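Local coordinates for epsin-2 (Saccharomyces cerevisiae, PDB 6ENR), which binds membranes enriched in phosphatidylinositol 4,5-bisphosphate and phosphatidylinositol 3,5-bisphosphate and is required for endocytosis and for the localization of actin, at residues D40-R45 / F53-M58; H110-E113 / D117-Q120. All coordinates share one frame; numbering follows the deposited sequence.

In the fold
The ENTH domain of this epsin is an all-helical solenoid, and two of its contacts illustrate how helices are packed and how a loop leads into the next one. Interaction 1 comes first along the chain and packs helix 36-45 against helix 49-63, neighbours in sequence joined by a short connection, in a buried position with its centre about 10 Å from the centre of the chain. Interaction 2 follows at the surface, where the loop between helices 99-105 and 120-134 folds back on itself. The centres of interactions 1 and 2 are about 28 Å apart, on opposite sides of the chain's centre. The two do not touch and act on separate parts of one ENTH domain, one by apolar helix packing, the other by backbone bonding and helix capping.

Interaction 1: D40-R45 / F53-M58; sequences DDLAQR and FEIMDM
Ile55 projects from helix 49-63 into the side of helix 36-45, where it meets Leu42 and Arg45, a compact case of apolar packing between two helices consecutive in the ENTH fold. From CB, a chi1 of -68° sets CG1 anti to the carbonyl carbon and toward Leu42, where it comes to 3.9 Å from Leu42 CD2. The terminal CD1 goes furthest: it also touches Leu42 CD2, approaches Leu42 O at 3.8 Å, and reaches Arg45 CB at 4.2 Å, so that the methyl sits against both the leucine branch and the backbone one turn before the helix ends. Beyond the pair, Leu42 also touches Val79 of helix 70-86 and Ile55 touches Thr19 of helix 19-26. Arg45 lends only its aliphatic root. Its guanidinium turns back to Asp41, gripping the carboxylate side-on, with NE 3.0 Å from Asp41 OD1 in a nearly straight bond (174°) and NH2 bonded to Asp41 OD2 at 3.1 Å, while NH1 bonds to Thr19 OG1 and Ser17 O. No hydrogen bond joins the two segments, so their attachment here rests on dispersion and the burial of hydrocarbon, with charge kept to the margin.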
# COMPACT_ATOMS: atom_id res chain seq x y z
N ASP A 40 10.41 -4.99 3.20
CA ASP A 40 11.61 -4.28 3.67
C ASP A 40 12.56 -3.80 2.55
O ASP A 40 13.10 -2.71 2.65
CB ASP A 40 12.34 -5.03 4.76
CG ASP A 40 13.05 -4.02 5.69
OD1 ASP A 40 12.35 -3.20 6.44
OD2 ASP A 40 14.24 -3.96 5.54
N ASP A 41 12.63 -4.51 1.41
CA ASP A 41 13.45 -4.05 0.32
C ASP A 41 12.80 -2.80 -0.31
O ASP A 41 13.44 -1.78 -0.52
CB ASP A 41 13.55 -5.21 -0.66
CG ASP A 41 14.66 -5.06 -1.68
OD1 ASP A 41 15.51 -4.12 -1.67
OD2 ASP A 41 14.68 -5.95 -2.53
N LEU A 42 11.50 -2.85 -0.54
CA LEU A 42 10.73 -1.65 -0.95
C LEU A 42 10.97 -0.49 -0.07
O LEU A 42 11.29 0.61 -0.54
CB LEU A 42 9.25 -1.91 -1.10
CG LEU A 42 8.97 -2.87 -2.29
CD1 LEU A 42 7.61 -3.46 -2.09
CD2 LEU A 42 8.98 -2.18 -3.65
N ALA A 43 10.89 -0.73 1.23
CA ALA A 43 11.09 0.32 2.15
C ALA A 43 12.44 0.91 2.04
O ALA A 43 12.57 2.15 1.94
CB ALA A 43 10.81 -0.14 3.59
N GLN A 44 13.47 0.06 1.94
CA GLN A 44 14.80 0.60 1.75
C GLN A 44 14.99 1.42 0.47
O GLN A 44 15.64 2.49 0.44
CB GLN A 44 15.82 -0.49 1.76
CG GLN A 44 16.02 -1.14 3.12
CD GLN A 44 15.81 -0.27 4.38
OE1 GLN A 44 16.49 0.78 4.61
NE2 GLN A 44 14.90 -0.74 5.25
N ARG A 45 14.41 0.91 -0.57
CA ARG A 45 14.51 1.57 -1.88
C ARG A 45 13.76 2.88 -1.96
O ARG A 45 14.10 3.78 -2.77
CB ARG A 45 14.04 0.62 -2.95
CG ARG A 45 14.93 -0.60 -3.07
CD ARG A 45 14.53 -1.39 -4.27
NE ARG A 45 14.95 -2.78 -4.29
CZ ARG A 45 15.19 -3.50 -5.41
NH1 ARG A 45 15.08 -2.97 -6.62
NH2 ARG A 45 15.53 -4.78 -5.28
N PHE A 53 9.86 6.98 -7.19
CA PHE A 53 8.99 7.25 -8.32
C PHE A 53 8.37 5.98 -8.90
O PHE A 53 7.15 5.90 -9.24
CB PHE A 53 9.75 7.98 -9.45
CG PHE A 53 8.94 8.11 -10.73
CD1 PHE A 53 8.02 9.13 -10.87
CD2 PHE A 53 9.00 7.11 -11.70
CE1 PHE A 53 7.30 9.26 -12.06
CE2 PHE A 53 8.23 7.19 -12.87
CZ PHE A 53 7.37 8.25 -13.03
N GLU A 54 9.21 4.99 -9.07
CA GLU A 54 8.75 3.74 -9.62
C GLU A 54 7.77 3.00 -8.72
O GLU A 54 6.70 2.51 -9.19
CB GLU A 54 9.89 2.79 -10.05
CG GLU A 54 9.28 1.53 -10.66
CD GLU A 54 8.31 1.85 -11.80
OE1 GLU A 54 8.75 2.68 -12.65
OE2 GLU A 54 7.10 1.34 -11.83
N ILE A 55 8.09 2.96 -7.45
CA ILE A 55 7.27 2.25 -6.50
C ILE A 55 5.88 2.87 -6.44
O ILE A 55 4.86 2.15 -6.58
CB ILE A 55 7.93 2.23 -5.11
CG1 ILE A 55 9.21 1.36 -5.16
CG2 ILE A 55 6.98 1.63 -4.10
CD1 ILE A 55 10.11 1.56 -4.00
N MET A 56 5.84 4.18 -6.24
CA MET A 56 4.58 4.93 -6.06
C MET A 56 3.79 4.98 -7.33
O MET A 56 2.56 4.97 -7.30
CB MET A 56 4.88 6.32 -5.47
CG MET A 56 5.62 6.40 -4.13
SD MET A 56 5.15 5.15 -2.84
CE MET A 56 3.63 5.84 -2.26
N ASP A 57 4.47 4.97 -8.50
CA ASP A 57 3.77 4.90 -9.79
C ASP A 57 2.92 3.63 -9.88
O ASP A 57 1.71 3.67 -10.29
CB ASP A 57 4.73 4.96 -10.94
CG ASP A 57 4.05 5.25 -12.28
OD1 ASP A 57 3.29 6.23 -12.42
OD2 ASP A 57 4.34 4.51 -13.18
N MET A 58 3.54 2.51 -9.55
CA MET A 58 2.86 1.24 -9.58
C MET A 58 1.80 1.13 -8.52
O MET A 58 0.70 0.55 -8.77
CB MET A 58 3.83 0.07 -9.40
CG MET A 58 3.17 -1.32 -9.47
SD MET A 58 2.13 -1.59 -10.93
CE MET A 58 3.45 -1.41 -12.14

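Interaction 2: H110-E113 / D117-Q120; sequences HENE and DEGQ
His110 and Glu118 meet across a loop that doubles back in a single beta bridge, pairing Glu111 with Asp117 just before a capped helix start. The first shell is a backbone bond: Glu118 N donates to His110 O at 2.8 Å. Beside it Glu118 CG lies at the edge of the His110 ring, 3.9 Å from His110 CD2, and the bend at chi2 (-88°) swings the carboxylate round beside the ring, the two planes 11° apart. Asn112 crosses the same carboxylate, its ND2 3.6 Å from Glu118 OE2, a near approach without a hydrogen bond; its OD1 accepts from Phe116 N, a bond that spans residues between the two segments. Further out, the His110 ring also meets that of Trp70. Asp117 bridges the loop and the start of helix 120-134: its OD2 forms a salt bridge with Arg123 and its OD1 caps Gly119 N. Replacing it with an alanine would probably leave Gly119 N without its capping acceptor and Arg123 without its charged mate. In the capping bond Gly119 N meets Asp117 OD1 at 3.0 Å from above the carboxylate plane, 54° out of it.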
# COMPACT_ATOMS: atom_id res chain seq x y z
N HIS A 110 -16.31 -5.54 -3.49
CA HIS A 110 -16.36 -6.50 -4.57
C HIS A 110 -16.96 -7.79 -3.99
O HIS A 110 -16.39 -8.30 -3.06
CB HIS A 110 -14.99 -6.81 -5.17
CG HIS A 110 -15.05 -7.83 -6.26
ND1 HIS A 110 -15.61 -7.56 -7.48
CD2 HIS A 110 -14.65 -9.12 -6.31
CE1 HIS A 110 -15.58 -8.65 -8.24
NE2 HIS A 110 -15.02 -9.62 -7.54
N GLU A 111 -18.10 -8.21 -4.51
CA GLU A 111 -18.78 -9.46 -4.20
C GLU A 111 -18.39 -10.36 -5.37
O GLU A 111 -18.59 -9.98 -6.51
CB GLU A 111 -20.28 -9.34 -4.27
CG GLU A 111 -21.02 -8.60 -3.18
CD GLU A 111 -22.53 -8.81 -3.32
OE1 GLU A 111 -23.26 -7.77 -3.42
OE2 GLU A 111 -23.00 -10.00 -3.35
N ASN A 112 -17.83 -11.52 -5.09
CA ASN A 112 -17.58 -12.51 -6.12
C ASN A 112 -18.90 -13.14 -6.53
O ASN A 112 -19.96 -12.82 -6.00
CB ASN A 112 -16.49 -13.48 -5.69
CG ASN A 112 -16.98 -14.58 -4.74
OD1 ASN A 112 -18.14 -14.64 -4.36
ND2 ASN A 112 -16.05 -15.47 -4.36
N GLU A 113 -18.88 -14.00 -7.54
CA GLU A 113 -20.16 -14.51 -8.08
C GLU A 113 -20.77 -15.58 -7.20
O GLU A 113 -21.93 -15.93 -7.37
CB GLU A 113 -20.00 -14.98 -9.52
CG GLU A 113 -19.80 -13.80 -10.45
CD GLU A 113 -19.19 -14.19 -11.77
OE1 GLU A 113 -18.37 -13.39 -12.31
OE2 GLU A 113 -19.55 -15.30 -12.25
N ASP A 117 -18.02 -11.37 -0.16
CA ASP A 117 -17.38 -10.06 -0.12
C ASP A 117 -15.87 -10.21 0.03
O ASP A 117 -15.36 -10.68 1.05
CB ASP A 117 -17.88 -9.30 1.15
CG ASP A 117 -17.52 -7.82 1.17
OD1 ASP A 117 -16.97 -7.22 0.18
OD2 ASP A 117 -17.90 -7.25 2.23
N GLU A 118 -15.16 -9.78 -0.97
CA GLU A 118 -13.68 -9.81 -0.93
C GLU A 118 -13.14 -8.47 -0.49
O GLU A 118 -11.95 -8.33 -0.19
CB GLU A 118 -13.13 -10.11 -2.34
CG GLU A 118 -13.84 -11.24 -3.10
CD GLU A 118 -13.24 -12.56 -2.81
OE1 GLU A 118 -12.94 -12.75 -1.63
OE2 GLU A 118 -13.13 -13.37 -3.77
N GLY A 119 -14.01 -7.47 -0.46
CA GLY A 119 -13.62 -6.14 -0.12
C GLY A 119 -13.43 -5.93 1.34
O GLY A 119 -12.88 -4.93 1.72
N GLN A 120 -13.79 -6.90 2.17
CA GLN A 120 -13.96 -6.63 3.57
C GLN A 120 -12.60 -6.23 4.15
O GLN A 120 -12.50 -5.21 4.84
CB GLN A 120 -14.53 -7.85 4.30
CG GLN A 120 -15.11 -7.62 5.69
CD GLN A 120 -15.25 -8.92 6.52
OE1 GLN A 120 -16.05 -9.83 6.20
NE2 GLN A 120 -14.47 -9.00 7.62